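Local coordinates for immunity 23 family protein (Burkholderia dolosa AU0158, PDB 5FFP), which is a CdiI immunity protein that probably protects its own cell by neutralising the toxin delivered in contact-dependent growth inhibition, at residues Gly4-Phe9 and Gly30-Gly35; Gly46-Met51 and Ser101-Ser106; Glu73-Glu78 and Lys122-Phe127; Leu114-Glu119 and Leu139-Phe144. One frame throughout, in Å; residues are numbered along the deposited sequence.

Contact 1: Gly4-Phe9 and Gly30-Gly35; sequences GNPHTF and GYFMGG
A tight turn carrying a classic beta bulge brings Pro6 and Phe9 against Phe32 and Tyr31, at the place where strand 9-15 starts beside the end of strand 26-33. Phe9 and Met33 form an antiparallel non-hydrogen-bonded pair, and beyond them backbone bonds continue round the turn: Gly34 N to Thr8 O at 2.9 Å and nearly straight (170°), Gly35 N to Pro6 O at 2.9 Å but clearly bent. Within the turn, Asn5 OD1 accepts from His7 N at 2.9 Å, an Asx turn, and Thr8 and Phe9 both lie opposite Asn5 as the bulge.

Two aromatic contacts flank this backbone. Pro6 CB sits over one face of the Phe32 ring, a CH-pi contact 3.9 Å from the ring centroid. The Phe9 ring, carried with CG anti to the backbone N (chi1 176°), directs its edge at the face of Tyr31; the planes stand 88° apart, and Phe9 CE1 comes to 3.8 Å from Tyr31 CG. Phe9 also stacks on Phe144, while Tyr31 OH bonds to Val100 O. The result is an edge-to-face pair inside and a proline-aromatic contact nearer the surface, on a four-stranded antiparallel sheet whose strand entry is shaped by a classic bulge.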
loop_
_atom_site.group_PDB
_atom_site.type_symbol
_atom_site.label_atom_id
_atom_site.label_comp_id
_atom_site.label_asym_id
_atom_site.label_seq_id
_atom_site.Cartn_x
_atom_site.Cartn_y
_atom_site.Cartn_z
ATOM N N GLY A 4 29.336 11.078 5.050
ATOM C CA GLY A 4 29.066 11.625 3.721
ATOM C C GLY A 4 29.438 13.104 3.645
ATOM O O GLY A 4 30.274 13.615 4.397
ATOM N N ASN A 5 28.811 13.801 2.710
ATOM C CA ASN A 5 29.253 15.135 2.304
ATOM C C ASN A 5 28.040 16.020 2.167
ATOM O O ASN A 5 27.248 15.828 1.236
ATOM C CB ASN A 5 29.957 15.021 0.959
ATOM C CG ASN A 5 30.376 16.368 0.388
ATOM O OD1 ASN A 5 29.962 17.445 0.829
ATOM N ND2 ASN A 5 31.205 16.299 -0.630
ATOM N N PRO A 6 27.878 16.986 3.076
ATOM C CA PRO A 6 26.639 17.728 3.071
ATOM C C PRO A 6 26.304 18.404 1.751
ATOM O O PRO A 6 25.148 18.711 1.538
ATOM C CB PRO A 6 26.856 18.783 4.136
ATOM C CG PRO A 6 27.774 18.116 5.086
ATOM C CD PRO A 6 28.685 17.276 4.256
ATOM N N HIS A 7 27.283 18.669 0.890
ATOM C CA HIS A 7 26.976 19.340 -0.374
ATOM C C HIS A 7 26.327 18.411 -1.372
ATOM O O HIS A 7 25.741 18.874 -2.340
ATOM C CB HIS A 7 28.230 19.997 -1.003
ATOM C CG HIS A 7 28.676 21.252 -0.304
ATOM N ND1 HIS A 7 29.936 21.793 -0.465
ATOM C CD2 HIS A 7 28.049 22.044 0.601
ATOM C CE1 HIS A 7 30.052 22.881 0.285
ATOM N NE2 HIS A 7 28.923 23.055 0.941
ATOM N N THR A 8 26.458 17.105 -1.179
ATOM C CA THR A 8 25.802 16.129 -2.049
ATOM C C THR A 8 24.776 15.324 -1.202
ATOM O O THR A 8 23.574 15.640 -1.196
ATOM C CB THR A 8 26.841 15.197 -2.646
ATOM O OG1 THR A 8 27.726 14.800 -1.606
ATOM C CG2 THR A 8 27.667 15.898 -3.763
ATOM N N PHE A 9 25.267 14.355 -0.432
ATOM C CA PHE A 9 24.426 13.660 0.536
ATOM C C PHE A 9 25.189 13.266 1.795
ATOM O O PHE A 9 26.285 12.698 1.731
ATOM C CB PHE A 9 23.790 12.405 -0.095
ATOM C CG PHE A 9 22.988 11.604 0.868
ATOM C CD1 PHE A 9 21.850 12.147 1.458
ATOM C CD2 PHE A 9 23.400 10.341 1.263
ATOM C CE1 PHE A 9 21.130 11.432 2.391
ATOM C CE2 PHE A 9 22.666 9.613 2.189
ATOM C CZ PHE A 9 21.535 10.157 2.741
ATOM N N GLY A 30 19.330 13.719 10.700
ATOM C CA GLY A 30 19.030 14.581 9.578
ATOM C C GLY A 30 19.745 14.062 8.366
ATOM O O GLY A 30 20.748 13.393 8.496
ATOM N N TYR A 31 19.185 14.357 7.218
ATOM C CA TYR A 31 19.789 14.149 5.910
ATOM C C TYR A 31 20.150 15.556 5.375
ATOM O O TYR A 31 19.289 16.470 5.360
ATOM C CB TYR A 31 18.765 13.552 4.948
ATOM C CG TYR A 31 18.480 12.081 5.025
ATOM C CD1 TYR A 31 18.946 11.279 6.061
ATOM C CD2 TYR A 31 17.683 11.505 4.089
ATOM C CE1 TYR A 31 18.656 9.931 6.123
ATOM C CE2 TYR A 31 17.379 10.165 4.149
ATOM C CZ TYR A 31 17.866 9.388 5.182
ATOM O OH TYR A 31 17.551 8.042 5.194
ATOM N N PHE A 32 21.405 15.735 4.974
ATOM C CA PHE A 32 21.804 16.874 4.123
ATOM C C PHE A 32 21.692 16.423 2.663
ATOM O O PHE A 32 22.212 15.378 2.281
ATOM C CB PHE A 32 23.265 17.257 4.315
ATOM C CG PHE A 32 23.538 18.078 5.513
ATOM C CD1 PHE A 32 23.383 19.436 5.471
ATOM C CD2 PHE A 32 24.036 17.491 6.654
ATOM C CE1 PHE A 32 23.651 20.202 6.593
ATOM C CE2 PHE A 32 24.303 18.231 7.784
ATOM C CZ PHE A 32 24.119 19.597 7.756
HETATM N N MSE A 33 21.031 17.233 1.860
HETATM C CA MSE A 33 20.812 16.913 0.466
HETATM C C MSE A 33 21.055 18.191 -0.297
HETATM O O MSE A 33 20.348 19.203 -0.093
HETATM C CB MSE A 33 19.387 16.383 0.315
HETATM C CG MSE A 33 19.053 15.289 1.330
HETATM SE SE MSE A 33 17.196 14.709 1.009
HETATM C CE MSE A 33 16.283 16.177 1.967
ATOM N N GLY A 34 22.091 18.169 -1.140
ATOM C CA GLY A 34 22.554 19.363 -1.898
ATOM C C GLY A 34 22.692 20.603 -1.063
ATOM O O GLY A 34 22.296 21.691 -1.480
ATOM N N GLY A 35 23.180 20.425 0.163
ATOM C CA GLY A 35 23.343 21.522 1.120
ATOM C C GLY A 35 22.160 21.845 2.008
ATOM O O GLY A 35 22.309 22.570 3.000
#

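Contact 2: Gly46-Met51 and Ser101-Ser106; sequences GVDLSM and SAESLS
Met51, a selenomethionine, reaches from helix 45-52 across Glu103 to the start of helix 103-108. Its CB lies 3.7 Å from Glu103 OE1, and CG crosses the Glu103 chain at a slant, 3.5 Å from Glu103 OE1 and close to Glu103 CG as well. A bend at chi2 (-84°) then turns the selenium in over the helix start, where SE is 3.7 Å from Ala102 CA, the residue at the N-cap position. The terminal CE points at Ser101, but its modelled position is too close to be trusted.

One turn back, Asp48 supplies the polar half. Its OD1 accepts Ser104 N at 3.1 Å through the syn lone pair, with an angle of 153° at the hydrogen. OD2 takes the Ser104 hydroxyl on its syn side, 16° out of the carboxylate plane; the modelled 2.5 Å between Asp48 OD2 and Ser104 OG is short, and its exact length is doubtful at this resolution. Both carboxylate oxygens are turned to one residue in the first turn of helix 103-108, whose partly positive N-terminal end would probably favour a negative charge there. Asp48 OD2 has a second partner in Ser43 OG.

The two helices meet beside the four-stranded sheet: Asp48 and Ala102 rest on Leu29 of strand 26-33, Ser104 touches Ser40 and Ser43 of strand 36-44, and Leu49 faces Val151 and Leu152 of helix 143-154.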
loop_
_atom_site.group_PDB
_atom_site.type_symbol
_atom_site.label_atom_id
_atom_site.label_comp_id
_atom_site.label_asym_id
_atom_site.label_seq_id
_atom_site.Cartn_x
_atom_site.Cartn_y
_atom_site.Cartn_z
ATOM N N GLY A 46 18.748 3.356 17.008
ATOM C CA GLY A 46 18.765 1.901 16.719
ATOM C C GLY A 46 17.689 1.442 15.729
ATOM O O GLY A 46 17.937 0.634 14.821
ATOM N N VAL A 47 16.494 1.990 15.902
ATOM C CA VAL A 47 15.355 1.649 15.076
ATOM C C VAL A 47 15.489 2.298 13.712
ATOM O O VAL A 47 15.263 1.673 12.726
ATOM C CB VAL A 47 14.008 2.107 15.739
ATOM C CG1 VAL A 47 12.835 1.780 14.835
ATOM C CG2 VAL A 47 13.819 1.447 17.090
ATOM N N ASP A 48 15.785 3.590 13.669
ATOM C CA ASP A 48 16.094 4.227 12.387
ATOM C C ASP A 48 17.224 3.494 11.611
ATOM O O ASP A 48 17.109 3.275 10.388
ATOM C CB ASP A 48 16.492 5.674 12.598
ATOM C CG ASP A 48 15.317 6.633 12.552
ATOM O OD1 ASP A 48 14.221 6.275 12.042
ATOM O OD2 ASP A 48 15.524 7.812 12.951
ATOM N N LEU A 49 18.313 3.132 12.286
ATOM C CA LEU A 49 19.461 2.557 11.562
ATOM C C LEU A 49 19.130 1.169 11.050
ATOM O O LEU A 49 19.401 0.867 9.897
ATOM C CB LEU A 49 20.753 2.556 12.404
ATOM C CG LEU A 49 21.697 3.793 12.314
ATOM C CD1 LEU A 49 21.017 5.137 12.139
ATOM C CD2 LEU A 49 22.609 3.850 13.538
ATOM N N SER A 50 18.504 0.335 11.875
ATOM C CA SER A 50 18.144 -0.985 11.404
ATOM C C SER A 50 17.143 -0.946 10.229
ATOM O O SER A 50 17.188 -1.818 9.339
ATOM C CB SER A 50 17.610 -1.836 12.523
ATOM O OG SER A 50 16.328 -1.392 12.847
HETATM N N MSE A 51 16.279 0.060 10.200
HETATM C CA MSE A 51 15.350 0.220 9.090
HETATM C C MSE A 51 15.994 0.788 7.814
HETATM O O MSE A 51 15.556 0.480 6.700
HETATM C CB MSE A 51 14.222 1.061 9.662
HETATM C CG MSE A 51 13.423 1.828 8.608
HETATM SE SE MSE A 51 14.261 3.576 8.098
HETATM C CE MSE A 51 13.256 3.742 6.400
ATOM N N SER A 101 13.614 7.739 3.122
ATOM C CA SER A 101 13.567 8.432 4.411
ATOM C C SER A 101 13.729 7.452 5.567
ATOM O O SER A 101 13.084 6.417 5.586
ATOM C CB SER A 101 12.232 9.150 4.644
ATOM O OG SER A 101 11.782 9.851 3.515
ATOM N N ALA A 102 14.583 7.792 6.519
ATOM C CA ALA A 102 14.521 7.223 7.839
ATOM C C ALA A 102 13.100 7.398 8.347
ATOM O O ALA A 102 12.388 8.281 7.867
ATOM C CB ALA A 102 15.500 7.932 8.742
ATOM N N GLU A 103 12.694 6.552 9.304
ATOM C CA GLU A 103 11.332 6.567 9.875
ATOM C C GLU A 103 11.040 7.856 10.629
ATOM O O GLU A 103 9.932 8.372 10.566
ATOM C CB GLU A 103 11.080 5.391 10.861
ATOM C CG GLU A 103 10.816 4.029 10.225
ATOM C CD GLU A 103 10.465 2.911 11.237
ATOM O OE1 GLU A 103 10.795 1.722 10.971
ATOM O OE2 GLU A 103 9.857 3.209 12.301
ATOM N N SER A 104 12.021 8.373 11.359
ATOM C CA SER A 104 11.793 9.620 12.080
ATOM C C SER A 104 11.440 10.704 11.067
ATOM O O SER A 104 10.565 11.517 11.330
ATOM C CB SER A 104 12.991 9.994 12.965
ATOM O OG SER A 104 14.221 9.870 12.272
ATOM N N LEU A 105 12.101 10.690 9.902
ATOM C CA LEU A 105 11.864 11.717 8.883
ATOM C C LEU A 105 10.510 11.548 8.194
ATOM O O LEU A 105 9.741 12.490 8.135
ATOM C CB LEU A 105 12.992 11.764 7.851
ATOM C CG LEU A 105 14.372 12.149 8.391
ATOM C CD1 LEU A 105 15.422 11.893 7.308
ATOM C CD2 LEU A 105 14.406 13.603 8.841
ATOM N N SER A 106 10.208 10.348 7.707
ATOM C CA SER A 106 8.842 10.016 7.232
ATOM C C SER A 106 7.736 10.392 8.189
ATOM O O SER A 106 6.673 10.858 7.779
ATOM C CB SER A 106 8.696 8.497 7.087
ATOM O OG SER A 106 9.560 7.963 6.115
#

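Contact 3: Glu73-Glu78 and Lys122-Phe127; sequences EDAYRE and KLIYGF
Helix-on-sheet packing joins Ala75 and Tyr76 of helix 72-83 to Ile124 and Gly126 on the central strand of the three-stranded sheet. Over the segments concerned the axes come within 8.4 Å and cross at -77°, so the helix lies almost square to the strand and only a short part of it makes contact.

Ile124 divides its branches between two neighbours. Its CD1 meets Ala75 CB at 3.8 Å, and its CG2, on the other branch, lies 4.2 Å from Tyr76 CB. A chi1 of -178° swings the Tyr76 ring along the strand to Gly126, whose CA stands over one ring face, 4.0 Å from the centroid in a CH-pi contact. Gly126 has no side chain, and the ring lies directly on the strand backbone, with Tyr76 CE1 3.4 Å from Gly126 N. At the far end Tyr76 OH is 3.3 Å from Gly126 C, and its polar partner is Lys128 O, just beyond the segment, so the buried hydroxyl is satisfied.

Tyr111 and Phe113 of strand 110-117 border the same ring. On the other side of the strand Leu123 and Tyr125 turn to Met33, which makes this a central strand sandwiched between a crossing helix and a second sheet, in a layered alpha+beta arrangement of antiparallel sheets and helices.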
loop_
_atom_site.group_PDB
_atom_site.type_symbol
_atom_site.label_atom_id
_atom_site.label_comp_id
_atom_site.label_asym_id
_atom_site.label_seq_id
_atom_site.Cartn_x
_atom_site.Cartn_y
_atom_site.Cartn_z
ATOM N N GLU A 73 9.072 18.511 -9.101
ATOM C CA GLU A 73 7.646 18.701 -8.759
ATOM C C GLU A 73 6.744 17.543 -9.214
ATOM O O GLU A 73 5.941 17.023 -8.443
ATOM C CB GLU A 73 7.165 20.031 -9.369
ATOM C CG GLU A 73 5.675 20.355 -9.264
ATOM C CD GLU A 73 5.365 21.785 -9.714
ATOM O OE1 GLU A 73 6.131 22.729 -9.382
ATOM O OE2 GLU A 73 4.340 21.976 -10.408
ATOM N N ASP A 74 6.903 17.131 -10.461
ATOM C CA ASP A 74 6.074 16.068 -11.014
ATOM C C ASP A 74 6.507 14.704 -10.488
ATOM O O ASP A 74 5.665 13.884 -10.144
ATOM C CB ASP A 74 6.101 16.091 -12.549
ATOM C CG ASP A 74 5.495 17.361 -13.125
ATOM O OD1 ASP A 74 5.627 18.434 -12.505
ATOM O OD2 ASP A 74 4.889 17.295 -14.207
ATOM N N ALA A 75 7.814 14.467 -10.412
ATOM C CA ALA A 75 8.337 13.190 -9.905
ATOM C C ALA A 75 7.879 12.911 -8.455
ATOM O O ALA A 75 7.403 11.817 -8.140
ATOM C CB ALA A 75 9.856 13.164 -9.998
ATOM N N TYR A 76 8.017 13.909 -7.590
ATOM C CA TYR A 76 7.581 13.780 -6.199
ATOM C C TYR A 76 6.088 13.460 -6.067
ATOM O O TYR A 76 5.696 12.704 -5.187
ATOM C CB TYR A 76 7.898 15.059 -5.433
ATOM C CG TYR A 76 7.525 15.026 -3.964
ATOM C CD1 TYR A 76 8.280 14.304 -3.055
ATOM C CD2 TYR A 76 6.428 15.731 -3.492
ATOM C CE1 TYR A 76 7.951 14.282 -1.710
ATOM C CE2 TYR A 76 6.086 15.714 -2.156
ATOM C CZ TYR A 76 6.843 14.982 -1.270
ATOM O OH TYR A 76 6.514 14.967 0.067
ATOM N N ARG A 77 5.271 14.038 -6.939
ATOM C CA ARG A 77 3.836 13.765 -6.956
ATOM C C ARG A 77 3.567 12.346 -7.412
ATOM O O ARG A 77 2.734 11.661 -6.846
ATOM C CB ARG A 77 3.113 14.728 -7.894
ATOM C CG ARG A 77 1.597 14.603 -7.850
ATOM C CD ARG A 77 0.909 15.854 -8.391
ATOM N NE ARG A 77 1.293 16.132 -9.779
ATOM C CZ ARG A 77 2.080 17.128 -10.193
ATOM N NH1 ARG A 77 2.605 17.998 -9.331
ATOM N NH2 ARG A 77 2.345 17.258 -11.489
ATOM N N GLU A 78 4.269 11.915 -8.450
ATOM C CA GLU A 78 4.133 10.555 -8.954
ATOM C C GLU A 78 4.626 9.519 -7.923
ATOM O O GLU A 78 4.086 8.422 -7.823
ATOM C CB GLU A 78 4.878 10.422 -10.293
ATOM C CG GLU A 78 4.991 9.016 -10.883
ATOM C CD GLU A 78 3.669 8.266 -10.943
ATOM O OE1 GLU A 78 2.620 8.900 -11.205
ATOM O OE2 GLU A 78 3.678 7.027 -10.719
ATOM N N LYS A 122 19.351 10.408 -8.199
ATOM C CA LYS A 122 18.696 11.590 -7.667
ATOM C C LYS A 122 17.994 11.273 -6.353
ATOM O O LYS A 122 17.244 10.307 -6.266
ATOM C CB LYS A 122 17.650 12.093 -8.647
ATOM C CG LYS A 122 18.218 12.934 -9.747
ATOM C CD LYS A 122 17.128 13.393 -10.679
ATOM C CE LYS A 122 17.735 14.278 -11.746
ATOM N NZ LYS A 122 16.747 14.728 -12.765
ATOM N N LEU A 123 18.249 12.081 -5.338
ATOM C CA LEU A 123 17.357 12.160 -4.202
ATOM C C LEU A 123 16.312 13.180 -4.547
ATOM O O LEU A 123 16.636 14.297 -4.944
ATOM C CB LEU A 123 18.075 12.609 -2.950
ATOM C CG LEU A 123 18.920 11.571 -2.239
ATOM C CD1 LEU A 123 19.593 12.238 -1.058
ATOM C CD2 LEU A 123 18.050 10.410 -1.785
ATOM N N ILE A 124 15.056 12.789 -4.400
ATOM C CA ILE A 124 13.938 13.666 -4.686
ATOM C C ILE A 124 13.137 13.732 -3.395
ATOM O O ILE A 124 12.669 12.717 -2.906
ATOM C CB ILE A 124 13.082 13.094 -5.846
ATOM C CG1 ILE A 124 13.986 12.829 -7.060
ATOM C CG2 ILE A 124 11.902 14.021 -6.180
ATOM C CD1 ILE A 124 13.265 12.507 -8.359
ATOM N N TYR A 125 12.975 14.931 -2.867
ATOM C CA TYR A 125 12.439 15.133 -1.539
ATOM C C TYR A 125 11.430 16.260 -1.552
ATOM O O TYR A 125 11.456 17.154 -2.414
ATOM C CB TYR A 125 13.567 15.507 -0.590
ATOM C CG TYR A 125 14.298 16.784 -0.998
ATOM C CD1 TYR A 125 13.830 18.034 -0.583
ATOM C CD2 TYR A 125 15.447 16.742 -1.795
ATOM C CE1 TYR A 125 14.466 19.191 -0.959
ATOM C CE2 TYR A 125 16.097 17.912 -2.166
ATOM C CZ TYR A 125 15.590 19.128 -1.759
ATOM O OH TYR A 125 16.197 20.308 -2.102
ATOM N N GLY A 126 10.535 16.210 -0.585
ATOM C CA GLY A 126 9.593 17.291 -0.317
ATOM C C GLY A 126 8.918 17.021 1.016
ATOM O O GLY A 126 9.202 16.024 1.671
ATOM N N PHE A 127 8.027 17.912 1.416
ATOM C CA PHE A 127 7.303 17.775 2.671
ATOM C C PHE A 127 5.827 17.508 2.362
ATOM O O PHE A 127 5.175 18.331 1.729
ATOM C CB PHE A 127 7.464 19.050 3.505
ATOM C CG PHE A 127 6.727 19.016 4.822
ATOM C CD1 PHE A 127 7.145 18.177 5.844
ATOM C CD2 PHE A 127 5.618 19.829 5.043
ATOM C CE1 PHE A 127 6.471 18.150 7.055
ATOM C CE2 PHE A 127 4.940 19.807 6.250
ATOM C CZ PHE A 127 5.367 18.969 7.259
#

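Contact 4: Leu114-Glu119 and Leu139-Phe144; sequences LVEYDE and LVRGEF
Arg141 crosses Glu119 and Glu116 where the outermost strands of the three-stranded antiparallel sheet, 110-117 and 135-140, run into their turns. The first of these turns carries Asp118 and Glu119 in the beta hairpin to strand 120-127; the second is a type II turn from Val140 to Glu143, with Gly142 at the N-cap position of helix 143-154.

The Arg141 chain bends at chi3, which brings the guanidinium back to the hairpin. Glu119 bends at chi2 to meet it, and the carboxylate and guanidinium planes are 31° apart, with Glu119 OE1 at the guanidinium edge, in its plane. In this salt bridge one carboxylate oxygen is shared: Glu119 OE2 is 3.1 Å from Arg141 NE and 3.3 Å from Arg141 NH1, both hydrogen bonds weak. The backbone bond from Arg141 N to Glu119 O, 3.1 Å long, is straighter at the hydrogen (158°), although the donor stands above the carbonyl plane.

Glu116 approaches differently. Its carboxylate lies beside the aliphatic part of the arginine, with Glu116 OE1 3.8 Å from Arg141 CD, and its plane is turned 60° from the guanidinium. OE2 is weakly bonded to Gln145 NE2.

Farther into the protein the contact becomes apolar. Leu114 CD2 comes within 4.0 Å of Phe144 CD1, and Leu123 of the middle strand touches both residues. The type II turn itself is braced by a side chain: Val140 N donates to Glu143 OE1, which it meets nearly along the C-O axis at 3.0 Å.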
loop_
_atom_site.group_PDB
_atom_site.type_symbol
_atom_site.label_atom_id
_atom_site.label_comp_id
_atom_site.label_asym_id
_atom_site.label_seq_id
_atom_site.Cartn_x
_atom_site.Cartn_y
_atom_site.Cartn_z
ATOM N N LEU A 114 14.859 7.800 -3.786
ATOM C CA LEU A 114 16.029 7.564 -4.600
ATOM C C LEU A 114 15.602 7.079 -5.998
ATOM O O LEU A 114 14.859 6.095 -6.119
ATOM C CB LEU A 114 16.895 6.506 -3.945
ATOM C CG LEU A 114 18.329 6.354 -4.465
ATOM C CD1 LEU A 114 19.120 7.634 -4.285
ATOM C CD2 LEU A 114 19.034 5.207 -3.757
ATOM N N VAL A 115 16.078 7.759 -7.043
ATOM C CA VAL A 115 15.914 7.299 -8.430
ATOM C C VAL A 115 17.294 7.227 -9.089
ATOM O O VAL A 115 18.054 8.200 -9.069
ATOM C CB VAL A 115 15.045 8.282 -9.248
ATOM C CG1 VAL A 115 14.998 7.879 -10.717
ATOM C CG2 VAL A 115 13.636 8.385 -8.682
ATOM N N GLU A 116 17.612 6.084 -9.691
ATOM C CA GLU A 116 18.901 5.898 -10.335
ATOM C C GLU A 116 18.730 5.975 -11.858
ATOM O O GLU A 116 17.651 5.692 -12.374
ATOM C CB GLU A 116 19.510 4.548 -9.943
ATOM C CG GLU A 116 19.836 4.406 -8.462
ATOM C CD GLU A 116 20.375 3.009 -8.132
ATOM O OE1 GLU A 116 20.295 2.124 -9.012
ATOM O OE2 GLU A 116 20.900 2.783 -7.026
ATOM N N TYR A 117 19.787 6.403 -12.557
ATOM C CA TYR A 117 19.835 6.341 -13.997
ATOM C C TYR A 117 21.253 6.049 -14.441
ATOM O O TYR A 117 22.162 6.837 -14.187
ATOM C CB TYR A 117 19.348 7.635 -14.662
ATOM C CG TYR A 117 19.400 7.566 -16.184
ATOM C CD1 TYR A 117 18.394 6.932 -16.898
ATOM C CD2 TYR A 117 20.465 8.117 -16.899
ATOM C CE1 TYR A 117 18.435 6.849 -18.283
ATOM C CE2 TYR A 117 20.522 8.041 -18.287
ATOM C CZ TYR A 117 19.500 7.408 -18.973
ATOM O OH TYR A 117 19.513 7.326 -20.335
ATOM N N ASP A 118 21.430 4.919 -15.107
ATOM C CA ASP A 118 22.719 4.547 -15.617
ATOM C C ASP A 118 23.744 4.611 -14.466
ATOM O O ASP A 118 23.733 3.724 -13.608
ATOM C CB ASP A 118 23.059 5.437 -16.834
ATOM C CG ASP A 118 24.146 4.845 -17.700
ATOM O OD1 ASP A 118 25.037 5.600 -18.146
ATOM O OD2 ASP A 118 24.101 3.617 -17.940
ATOM N N GLU A 119 24.572 5.666 -14.431
ATOM C CA GLU A 119 25.648 5.834 -13.442
ATOM C C GLU A 119 25.428 7.017 -12.462
ATOM O O GLU A 119 26.305 7.345 -11.665
ATOM C CB GLU A 119 27.005 5.959 -14.160
ATOM C CG GLU A 119 27.525 4.629 -14.715
ATOM C CD GLU A 119 27.588 3.487 -13.691
ATOM O OE1 GLU A 119 27.979 2.378 -14.111
ATOM O OE2 GLU A 119 27.264 3.666 -12.484
ATOM N N LEU A 139 23.291 12.792 -7.406
ATOM C CA LEU A 139 24.375 12.065 -6.789
ATOM C C LEU A 139 25.007 11.161 -7.806
ATOM O O LEU A 139 24.513 10.980 -8.909
ATOM C CB LEU A 139 23.839 11.179 -5.658
ATOM C CG LEU A 139 23.513 11.841 -4.314
ATOM C CD1 LEU A 139 22.625 13.068 -4.371
ATOM C CD2 LEU A 139 22.888 10.794 -3.413
ATOM N N VAL A 140 26.101 10.557 -7.411
ATOM C CA VAL A 140 26.664 9.463 -8.160
ATOM C C VAL A 140 25.886 8.216 -7.721
ATOM O O VAL A 140 25.375 8.156 -6.604
ATOM C CB VAL A 140 28.187 9.397 -7.890
ATOM C CG1 VAL A 140 28.831 8.157 -8.505
ATOM C CG2 VAL A 140 28.853 10.670 -8.426
ATOM N N ARG A 141 25.779 7.231 -8.601
ATOM C CA ARG A 141 25.088 5.990 -8.273
ATOM C C ARG A 141 25.896 5.198 -7.264
ATOM O O ARG A 141 27.103 5.088 -7.382
ATOM C CB ARG A 141 24.869 5.140 -9.522
ATOM C CG ARG A 141 24.059 3.868 -9.248
ATOM C CD ARG A 141 23.590 3.174 -10.513
ATOM N NE ARG A 141 24.695 2.440 -11.142
ATOM C CZ ARG A 141 25.215 1.282 -10.718
ATOM N NH1 ARG A 141 26.228 0.741 -11.389
ATOM N NH2 ARG A 141 24.736 0.663 -9.632
ATOM N N GLY A 142 25.210 4.665 -6.258
ATOM C CA GLY A 142 25.847 3.990 -5.132
ATOM C C GLY A 142 26.192 4.920 -3.961
ATOM O O GLY A 142 26.529 4.434 -2.877
ATOM N N GLU A 143 26.126 6.240 -4.169
ATOM C CA GLU A 143 26.614 7.209 -3.171
ATOM C C GLU A 143 25.744 7.121 -1.915
ATOM O O GLU A 143 26.256 6.923 -0.818
ATOM C CB GLU A 143 26.634 8.636 -3.752
ATOM C CG GLU A 143 27.342 9.691 -2.895
ATOM C CD GLU A 143 27.340 11.094 -3.512
ATOM O OE1 GLU A 143 27.290 11.225 -4.757
ATOM O OE2 GLU A 143 27.418 12.092 -2.762
ATOM N N PHE A 144 24.425 7.191 -2.095
ATOM C CA PHE A 144 23.486 7.024 -0.990
ATOM C C PHE A 144 23.730 5.740 -0.188
ATOM O O PHE A 144 23.921 5.760 1.012
ATOM C CB PHE A 144 22.034 7.061 -1.490
ATOM C CG PHE A 144 21.030 6.816 -0.399
ATOM C CD1 PHE A 144 20.669 5.528 -0.069
ATOM C CD2 PHE A 144 20.484 7.866 0.313
ATOM C CE1 PHE A 144 19.770 5.285 0.939
ATOM C CE2 PHE A 144 19.574 7.629 1.317
ATOM C CZ PHE A 144 19.219 6.340 1.633
#

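Contact 3 is buried and almost wholly apolar, whereas contacts 1, 2 and 4 each combine a buried part with a more exposed one. Their polar chemistry differs: backbone bonds round a turn in contact 1, a carboxylate at a helix start in contact 2, and a salt bridge at the surface in contact 4. Contacts 3 and 4 share the three-stranded sheet, while contact 1 belongs to the four-stranded one. The two sheets meet where Phe9 and Met33 pack on Leu123; helix 143-154 joins this core through Phe144. Contact 2 touches contact 1 through Tyr31 but lies across the chain's centre from contacts 3 and 4, with centres about 19 and 20 Å away.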